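Local atomic coordinates of yersinopine synthase (Yersinia pestis, PDB entry 6C4M), a protein that catalyses the NADPH-dependent reductive condensation of pyruvate with an amino-acid-derived intermediate, the last step in making the metallophore yersinopine. Residues 304-309 against 423-428; 318-323 against 343-348. One frame throughout, in Å; residues are numbered along the deposited sequence.

Interaction 1: 304-309 against 423-428; sequences ADDYKR and VMPTAQ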
ATOM      1  N   ALA A 304      -2.828 -13.084  16.660  1.00 30.28           N
ATOM      2  CA  ALA A 304      -2.414 -12.371  17.866  1.00 26.17           C
ATOM      3  C   ALA A 304      -3.453 -12.516  18.980  1.00 27.66           C
ATOM      4  O   ALA A 304      -3.094 -12.708  20.146  1.00 33.47           O
ATOM      5  CB  ALA A 304      -2.169 -10.888  17.536  1.00 30.68           C
ATOM      6  N   ASP A 305      -4.749 -12.400  18.644  1.00 26.95           N
ATOM      7  CA  ASP A 305      -5.791 -12.661  19.642  1.00 26.73           C
ATOM      8  C   ASP A 305      -5.650 -14.067  20.218  1.00 30.44           C
ATOM      9  O   ASP A 305      -5.883 -14.278  21.410  1.00 30.25           O
ATOM     10  CB  ASP A 305      -7.201 -12.529  19.039  1.00 30.53           C
ATOM     11  CG  ASP A 305      -7.594 -11.125  18.717  1.00 47.01           C
ATOM     12  OD1 ASP A 305      -7.172 -10.192  19.432  1.00 50.37           O
ATOM     13  OD2 ASP A 305      -8.389 -10.979  17.761  1.00 48.82           O
ATOM     14  N   ASP A 306      -5.343 -15.051  19.366  1.00 26.47           N
ATOM     15  CA  ASP A 306      -5.229 -16.437  19.817  1.00 29.00           C
ATOM     16  C   ASP A 306      -4.065 -16.599  20.807  1.00 31.65           C
ATOM     17  O   ASP A 306      -4.192 -17.270  21.843  1.00 27.91           O
ATOM     18  CB  ASP A 306      -5.029 -17.364  18.616  1.00 29.29           C
ATOM     19  CG  ASP A 306      -6.288 -17.529  17.747  1.00 30.04           C
ATOM     20  OD1 ASP A 306      -7.360 -16.973  18.077  1.00 31.92           O
ATOM     21  OD2 ASP A 306      -6.194 -18.249  16.727  1.00 27.79           O
ATOM     22  N   TYR A 307      -2.907 -16.014  20.480  1.00 31.35           N
ATOM     23  CA  TYR A 307      -1.752 -16.119  21.358  1.00 30.11           C
ATOM     24  C   TYR A 307      -2.018 -15.428  22.689  1.00 32.14           C
ATOM     25  O   TYR A 307      -1.585 -15.904  23.734  1.00 31.65           O
ATOM     26  CB  TYR A 307      -0.516 -15.525  20.689  1.00 29.86           C
ATOM     27  CG  TYR A 307       0.075 -16.309  19.519  1.00 33.95           C
ATOM     28  CD1 TYR A 307       0.016 -17.692  19.449  1.00 43.45           C
ATOM     29  CD2 TYR A 307       0.732 -15.645  18.496  1.00 35.44           C
ATOM     30  CE1 TYR A 307       0.592 -18.394  18.381  1.00 42.41           C
ATOM     31  CE2 TYR A 307       1.310 -16.331  17.428  1.00 34.66           C
ATOM     32  CZ  TYR A 307       1.235 -17.695  17.362  1.00 43.56           C
ATOM     33  OH  TYR A 307       1.803 -18.351  16.261  1.00 43.92           O
ATOM     34  N   LYS A 308      -2.760 -14.328  22.679  1.00 29.72           N
ATOM     35  CA  LYS A 308      -3.149 -13.711  23.941  1.00 31.04           C
ATOM     36  C   LYS A 308      -3.951 -14.683  24.796  1.00 30.66           C
ATOM     37  O   LYS A 308      -3.730 -14.783  26.016  1.00 31.00           O
ATOM     38  CB  LYS A 308      -3.947 -12.441  23.691  1.00 32.98           C
ATOM     39  CG  LYS A 308      -4.711 -11.903  24.886  1.00 34.97           C
ATOM     40  CD  LYS A 308      -5.426 -10.620  24.419  1.00 47.55           C
ATOM     41  CE  LYS A 308      -6.188  -9.950  25.524  1.00 52.66           C
ATOM     42  NZ  LYS A 308      -7.162 -10.874  26.131  1.00 59.70           N
ATOM     43  N   ARG A 309      -4.893 -15.400  24.175  1.00 32.55           N
ATOM     44  CA  ARG A 309      -5.665 -16.411  24.895  1.00 39.76           C
ATOM     45  C   ARG A 309      -4.759 -17.472  25.491  1.00 37.70           C
ATOM     46  O   ARG A 309      -4.937 -17.873  26.646  1.00 38.49           O
ATOM     47  CB  ARG A 309      -6.680 -17.084  23.969  1.00 38.08           C
ATOM     48  CG  ARG A 309      -8.126 -16.945  24.426  1.00 49.22           C
ATOM     49  CD  ARG A 309      -9.157 -17.619  23.458  1.00 54.58           C
ATOM     50  NE  ARG A 309      -9.009 -17.202  22.055  1.00 47.88           N
ATOM     51  CZ  ARG A 309      -9.379 -16.019  21.574  1.00 56.01           C
ATOM     52  NH1 ARG A 309      -9.923 -15.118  22.381  1.00 68.41           N
ATOM     53  NH2 ARG A 309      -9.198 -15.728  20.285  1.00 51.88           N
ATOM     54  N   VAL A 423      -9.113 -22.319  22.771  1.00 36.37           N
ATOM     55  CA  VAL A 423      -9.401 -22.364  21.339  1.00 39.42           C
ATOM     56  C   VAL A 423      -8.618 -21.261  20.649  1.00 35.51           C
ATOM     57  O   VAL A 423      -8.537 -20.132  21.154  1.00 39.24           O
ATOM     58  CB  VAL A 423     -10.914 -22.242  21.063  1.00 42.07           C
ATOM     59  CG1 VAL A 423     -11.669 -23.271  21.906  1.00 48.88           C
ATOM     60  CG2 VAL A 423     -11.409 -20.847  21.332  1.00 50.77           C
ATOM     61  N   MET A 424      -7.992 -21.605  19.523  1.00 35.35           N
ATOM     62  CA  MET A 424      -7.251 -20.658  18.684  1.00 33.50           C
ATOM     63  C   MET A 424      -7.779 -20.772  17.249  1.00 31.07           C
ATOM     64  O   MET A 424      -7.161 -21.418  16.388  1.00 28.72           O
ATOM     65  CB  MET A 424      -5.746 -20.930  18.767  1.00 29.73           C
ATOM     66  CG  MET A 424      -5.142 -20.871  20.206  1.00 32.00           C
ATOM     67  SD  MET A 424      -3.436 -21.437  20.179  1.00 32.36           S
ATOM     68  CE  MET A 424      -2.716 -19.901  19.667  1.00 35.09           C
ATOM     69  N   PRO A 425      -8.932 -20.159  16.957  1.00 33.69           N
ATOM     70  CA  PRO A 425      -9.570 -20.397  15.647  1.00 34.56           C
ATOM     71  C   PRO A 425      -8.744 -19.928  14.477  1.00 35.64           C
ATOM     72  O   PRO A 425      -8.817 -20.532  13.405  1.00 33.84           O
ATOM     73  CB  PRO A 425     -10.889 -19.618  15.744  1.00 37.39           C
ATOM     74  CG  PRO A 425     -11.129 -19.422  17.169  1.00 42.87           C
ATOM     75  CD  PRO A 425      -9.787 -19.357  17.840  1.00 37.76           C
ATOM     76  N   THR A 426      -7.989 -18.842  14.604  1.00 30.14           N
ATOM     77  CA  THR A 426      -7.188 -18.419  13.461  1.00 27.22           C
ATOM     78  C   THR A 426      -6.034 -19.382  13.240  1.00 26.44           C
ATOM     79  O   THR A 426      -5.779 -19.806  12.104  1.00 24.42           O
ATOM     80  CB  THR A 426      -6.703 -16.985  13.650  1.00 31.25           C
ATOM     81  OG1 THR A 426      -7.848 -16.158  13.834  1.00 28.03           O
ATOM     82  CG2 THR A 426      -5.959 -16.502  12.449  1.00 28.57           C
ATOM     83  N   ALA A 427      -5.337 -19.764  14.320  1.00 25.70           N
ATOM     84  CA  ALA A 427      -4.304 -20.792  14.207  1.00 21.38           C
ATOM     85  C   ALA A 427      -4.854 -22.081  13.595  1.00 26.57           C
ATOM     86  O   ALA A 427      -4.205 -22.711  12.755  1.00 22.93           O
ATOM     87  CB  ALA A 427      -3.703 -21.095  15.578  1.00 28.80           C
ATOM     88  N   GLN A 428      -6.051 -22.481  13.999  1.00 27.71           N
ATOM     89  CA  GLN A 428      -6.630 -23.711  13.481  1.00 33.95           C
ATOM     90  C   GLN A 428      -6.947 -23.579  11.990  1.00 38.94           C
ATOM     91  O   GLN A 428      -6.637 -24.480  11.198  1.00 32.45           O
ATOM     92  CB  GLN A 428      -7.872 -24.033  14.304  1.00 36.07           C
ATOM     93  CG  GLN A 428      -8.631 -25.272  13.960  1.00 48.87           C
ATOM     94  CD  GLN A 428      -9.770 -25.477  14.944  1.00 62.90           C
ATOM     95  OE1 GLN A 428      -9.621 -25.219  16.146  1.00 70.09           O
ATOM     96  NE2 GLN A 428     -10.919 -25.911  14.442  1.00 68.43           N
TER
HETATM   97  O   HOH W   1      -9.138 -15.891  16.204  1.00 34.23           O
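Asp306 and Met424 bring the two backbones to 4.8 Å, CA to CA, where the first turn of helix 425-445 meets the flank of helix 294-313. In this arrangement a carboxylate from one helix accepts backbone N-H groups in the first turn of another; Met424 holds the N-cap position, and Asp306 supplies the acceptor from across the interface. Asp306 OD2 takes a nearly straight bond from Ala427 N (3.0 Å, 167°), which approaches nearly along the C-O axis of the carboxylate, and a weak, strongly bent one from Thr426 N at 2.8 Å. The N-H groups of the helix start, together with Arg309, would probably favour the ionised carboxylate.

Asp306 OD1 offers its anti lone pair to Arg309 NH2 in a salt bridge of 3.1 Å and lies in the guanidinium plane. Because the arginine chain bends at chi3 (-52°), NE of the same group meets Val423 O nearly in line with the carbonyl, though the N-H...O angle is bent to 137°. One guanidinium thus ties the aspartate to the loop leading into the helix.

Beside the polar group, Met424 CB packs on the Asp306 carboxylate while Met424 CE reaches Tyr307 CD1 at 3.5 Å; Tyr307 OH itself bonds to Asn257 O. A water completes the join, giving a hydrogen to Asp306 OD1 at 2.8 Å and lying 2.7 Å from Thr426 OG1.

Interaction 2: 318-323 against 343-348; sequences EINLLR and DEFPQL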
ATOM      1  N   GLU A 318      -0.146 -10.779  27.361  1.00 32.45           N
ATOM      2  CA  GLU A 318       0.068 -10.630  25.928  1.00 33.95           C
ATOM      3  C   GLU A 318       0.881  -9.381  25.646  1.00 29.02           C
ATOM      4  O   GLU A 318       0.906  -8.443  26.433  1.00 28.17           O
ATOM      5  CB  GLU A 318      -1.261 -10.576  25.168  1.00 32.80           C
ATOM      6  CG  GLU A 318      -2.104  -9.305  25.356  1.00 37.71           C
ATOM      7  CD  GLU A 318      -2.846  -9.266  26.684  1.00 43.18           C
ATOM      8  OE1 GLU A 318      -2.510 -10.049  27.605  1.00 41.56           O
ATOM      9  OE2 GLU A 318      -3.769  -8.448  26.814  1.00 46.56           O
ATOM     10  N   ILE A 319       1.561  -9.381  24.501  1.00 30.27           N
ATOM     11  CA  ILE A 319       2.261  -8.189  24.029  1.00 30.52           C
ATOM     12  C   ILE A 319       1.281  -7.229  23.347  1.00 30.11           C
ATOM     13  O   ILE A 319       0.137  -7.600  23.070  1.00 28.63           O
ATOM     14  CB  ILE A 319       3.395  -8.565  23.058  1.00 30.93           C
ATOM     15  CG1 ILE A 319       2.849  -8.992  21.691  1.00 34.16           C
ATOM     16  CG2 ILE A 319       4.256  -9.681  23.664  1.00 30.54           C
ATOM     17  CD1 ILE A 319       3.941  -9.281  20.665  1.00 32.81           C
ATOM     18  N   ASN A 320       1.727  -5.991  23.123  1.00 28.20           N
ATOM     19  CA  ASN A 320       1.124  -5.051  22.176  1.00 28.15           C
ATOM     20  C   ASN A 320       1.781  -5.287  20.822  1.00 26.28           C
ATOM     21  O   ASN A 320       2.912  -4.847  20.584  1.00 29.89           O
ATOM     22  CB  ASN A 320       1.345  -3.621  22.655  1.00 35.07           C
ATOM     23  CG  ASN A 320       0.765  -2.570  21.681  1.00 31.48           C
ATOM     24  OD1 ASN A 320       0.576  -2.846  20.500  1.00 29.22           O
ATOM     25  ND2 ASN A 320       0.535  -1.352  22.182  1.00 32.61           N
ATOM     26  N   LEU A 321       1.075  -5.992  19.930  1.00 31.57           N
ATOM     27  CA  LEU A 321       1.682  -6.403  18.667  1.00 31.31           C
ATOM     28  C   LEU A 321       2.175  -5.209  17.863  1.00 32.49           C
ATOM     29  O   LEU A 321       3.311  -5.199  17.373  1.00 31.00           O
ATOM     30  CB  LEU A 321       0.689  -7.229  17.854  1.00 28.91           C
ATOM     31  CG  LEU A 321       1.177  -7.601  16.454  1.00 29.64           C
ATOM     32  CD1 LEU A 321       2.455  -8.435  16.492  1.00 33.39           C
ATOM     33  CD2 LEU A 321       0.064  -8.324  15.707  1.00 34.78           C
ATOM     34  N   LEU A 322       1.342  -4.183  17.713  1.00 31.21           N
ATOM     35  CA  LEU A 322       1.720  -3.083  16.835  1.00 34.29           C
ATOM     36  C   LEU A 322       2.882  -2.272  17.431  1.00 33.01           C
ATOM     37  O   LEU A 322       3.841  -1.932  16.723  1.00 27.18           O
ATOM     38  CB  LEU A 322       0.483  -2.210  16.539  1.00 30.43           C
ATOM     39  CG  LEU A 322       0.712  -1.081  15.539  1.00 28.86           C
ATOM     40  CD1 LEU A 322       1.252  -1.578  14.183  1.00 29.08           C
ATOM     41  CD2 LEU A 322      -0.542  -0.197  15.342  1.00 32.95           C
ATOM     42  N   ARG A 323       2.856  -2.021  18.748  1.00 30.74           N
ATOM     43  CA  ARG A 323       4.005  -1.378  19.400  1.00 36.70           C
ATOM     44  C   ARG A 323       5.278  -2.199  19.218  1.00 34.81           C
ATOM     45  O   ARG A 323       6.345  -1.642  18.923  1.00 32.36           O
ATOM     46  CB  ARG A 323       3.741  -1.156  20.899  1.00 35.21           C
ATOM     47  CG  ARG A 323       4.871  -0.360  21.663  1.00 33.58           C
ATOM     48  CD  ARG A 323       5.019  -0.782  23.143  1.00 39.02           C
ATOM     49  NE  ARG A 323       5.326  -2.198  23.162  1.00 43.54           N
ATOM     50  CZ  ARG A 323       6.496  -2.720  22.816  1.00 40.94           C
ATOM     51  NH1 ARG A 323       7.529  -1.937  22.495  1.00 39.87           N
ATOM     52  NH2 ARG A 323       6.630  -4.038  22.817  1.00 41.17           N
ATOM     53  N   ASP A 343      -0.095   2.969  20.675  1.00 32.80           N
ATOM     54  CA  ASP A 343      -0.254   2.891  22.129  1.00 38.56           C
ATOM     55  C   ASP A 343      -1.557   2.220  22.506  1.00 35.90           C
ATOM     56  O   ASP A 343      -1.641   1.567  23.545  1.00 38.24           O
ATOM     57  CB  ASP A 343      -0.244   4.290  22.788  1.00 39.35           C
ATOM     58  CG  ASP A 343       1.048   5.044  22.580  1.00 44.97           C
ATOM     59  OD1 ASP A 343       2.081   4.380  22.372  1.00 37.97           O
ATOM     60  OD2 ASP A 343       1.009   6.305  22.624  1.00 48.70           O
ATOM     61  N   GLU A 344      -2.596   2.414  21.709  1.00 34.71           N
ATOM     62  CA  GLU A 344      -3.918   1.934  22.077  1.00 38.30           C
ATOM     63  C   GLU A 344      -4.289   0.655  21.345  1.00 35.43           C
ATOM     64  O   GLU A 344      -5.389   0.137  21.561  1.00 38.09           O
ATOM     65  CB  GLU A 344      -4.962   3.036  21.815  1.00 36.67           C
ATOM     66  CG  GLU A 344      -4.646   4.370  22.525  1.00 37.31           C
ATOM     67  CD  GLU A 344      -5.745   5.443  22.373  1.00 50.65           C
ATOM     68  OE1 GLU A 344      -6.712   5.245  21.591  1.00 48.91           O
ATOM     69  OE2 GLU A 344      -5.634   6.501  23.045  1.00 49.47           O
ATOM     70  N   PHE A 345      -3.394   0.129  20.501  1.00 36.27           N
ATOM     71  CA  PHE A 345      -3.706  -1.029  19.653  1.00 35.75           C
ATOM     72  C   PHE A 345      -4.501  -2.110  20.366  1.00 37.26           C
ATOM     73  O   PHE A 345      -5.507  -2.565  19.803  1.00 34.61           O
ATOM     74  CB  PHE A 345      -2.431  -1.658  19.071  1.00 32.30           C
ATOM     75  CG  PHE A 345      -2.699  -2.833  18.167  1.00 34.10           C
ATOM     76  CD1 PHE A 345      -3.120  -2.648  16.847  1.00 33.73           C
ATOM     77  CD2 PHE A 345      -2.537  -4.121  18.629  1.00 32.11           C
ATOM     78  CE1 PHE A 345      -3.355  -3.729  16.022  1.00 31.81           C
ATOM     79  CE2 PHE A 345      -2.783  -5.197  17.817  1.00 34.12           C
ATOM     80  CZ  PHE A 345      -3.195  -4.999  16.511  1.00 35.59           C
ATOM     81  N   PRO A 346      -4.130  -2.563  21.568  1.00 35.99           N
ATOM     82  CA  PRO A 346      -4.863  -3.685  22.169  1.00 39.62           C
ATOM     83  C   PRO A 346      -6.289  -3.329  22.523  1.00 43.14           C
ATOM     84  O   PRO A 346      -7.128  -4.231  22.593  1.00 44.24           O
ATOM     85  CB  PRO A 346      -4.034  -4.030  23.422  1.00 43.82           C
ATOM     86  CG  PRO A 346      -2.696  -3.345  23.240  1.00 35.11           C
ATOM     87  CD  PRO A 346      -3.023  -2.105  22.422  1.00 35.71           C
ATOM     88  N   GLN A 347      -6.614  -2.051  22.696  1.00 40.45           N
ATOM     89  CA  GLN A 347      -8.003  -1.670  22.944  1.00 36.72           C
ATOM     90  C   GLN A 347      -8.763  -1.272  21.685  1.00 37.97           C
ATOM     91  O   GLN A 347      -9.949  -0.953  21.784  1.00 42.14           O
ATOM     92  CB  GLN A 347      -8.094  -0.515  23.939  1.00 46.02           C
ATOM     93  CG  GLN A 347      -7.670  -0.878  25.360  1.00 52.42           C
ATOM     94  CD  GLN A 347      -6.182  -1.096  25.466  1.00 51.67           C
ATOM     95  OE1 GLN A 347      -5.723  -2.221  25.668  1.00 59.71           O
ATOM     96  NE2 GLN A 347      -5.414  -0.022  25.317  1.00 52.06           N
ATOM     97  N   LEU A 348      -8.122  -1.247  20.522  1.00 38.24           N
ATOM     98  CA  LEU A 348      -8.826  -0.837  19.323  1.00 32.58           C
ATOM     99  C   LEU A 348      -9.772  -1.959  18.923  1.00 39.98           C
ATOM    100  O   LEU A 348      -9.486  -3.120  19.176  1.00 37.61           O
ATOM    101  CB  LEU A 348      -7.864  -0.572  18.168  1.00 32.57           C
ATOM    102  CG  LEU A 348      -6.800   0.494  18.380  1.00 39.60           C
ATOM    103  CD1 LEU A 348      -5.880   0.567  17.169  1.00 36.49           C
ATOM    104  CD2 LEU A 348      -7.468   1.815  18.641  1.00 41.23           C
TER
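Asn320 OD1, lying 3.5 Å from Phe345 CB across the contact, accepts Arg323 N in an almost straight bond (3.0 Å, 174°). The donor sits well above the carbonyl plane, away from either lone pair. With CG anti to the backbone N (chi1 178°), the end of the Asn320 side chain comes close to 343-348, where its ND2 meets Pro346 CD at 3.6 Å and donates to Ile342 O, just before that segment. The side chain therefore serves two helices at once. It is the N-cap of helix 321-329, and it also bonds to Ile342 O of helix 339-344. Within this helical region, the contact thus joins an Asn-capped helix start to the 3-10 turn 345-347 that follows helix 339-344.

Next to the amide the chemistry turns apolar. The Phe345 ring, its plane 16° from that of the Asn320 amide, receives Leu322 CB over one face in a CH-pi contact, 3.9 Å from the centroid and displaced toward the rim. Leu321 CB comes obliquely to Phe345 CE2 at 4.0 Å. Leu357 of helix 350-364 also packs on Phe345, and Leu322 touches Ala356 of the same helix, while Leu322 CD2 reaches Phe345 CD1 at 3.9 Å.

How the interactions relate
Both interactions illustrate how a helix start can be anchored, and they do it differently. In interaction 1 the acceptor is a charged carboxylate lent by another helix; in interaction 2 it is a neutral amide belonging to the capped segment itself, and no hydrogen bond links the two segments. Interaction 1 is the more buried, its side chains shared with helix 401-419, whereas interaction 2 is partly buried and leans on helix 350-364. Their centres lie about 16 Å apart. Helices 294-313 and 321-329 are consecutive in the chain, and they join the two sites directly: Ala304 packs on Leu321, and Lys308 lies against Glu318.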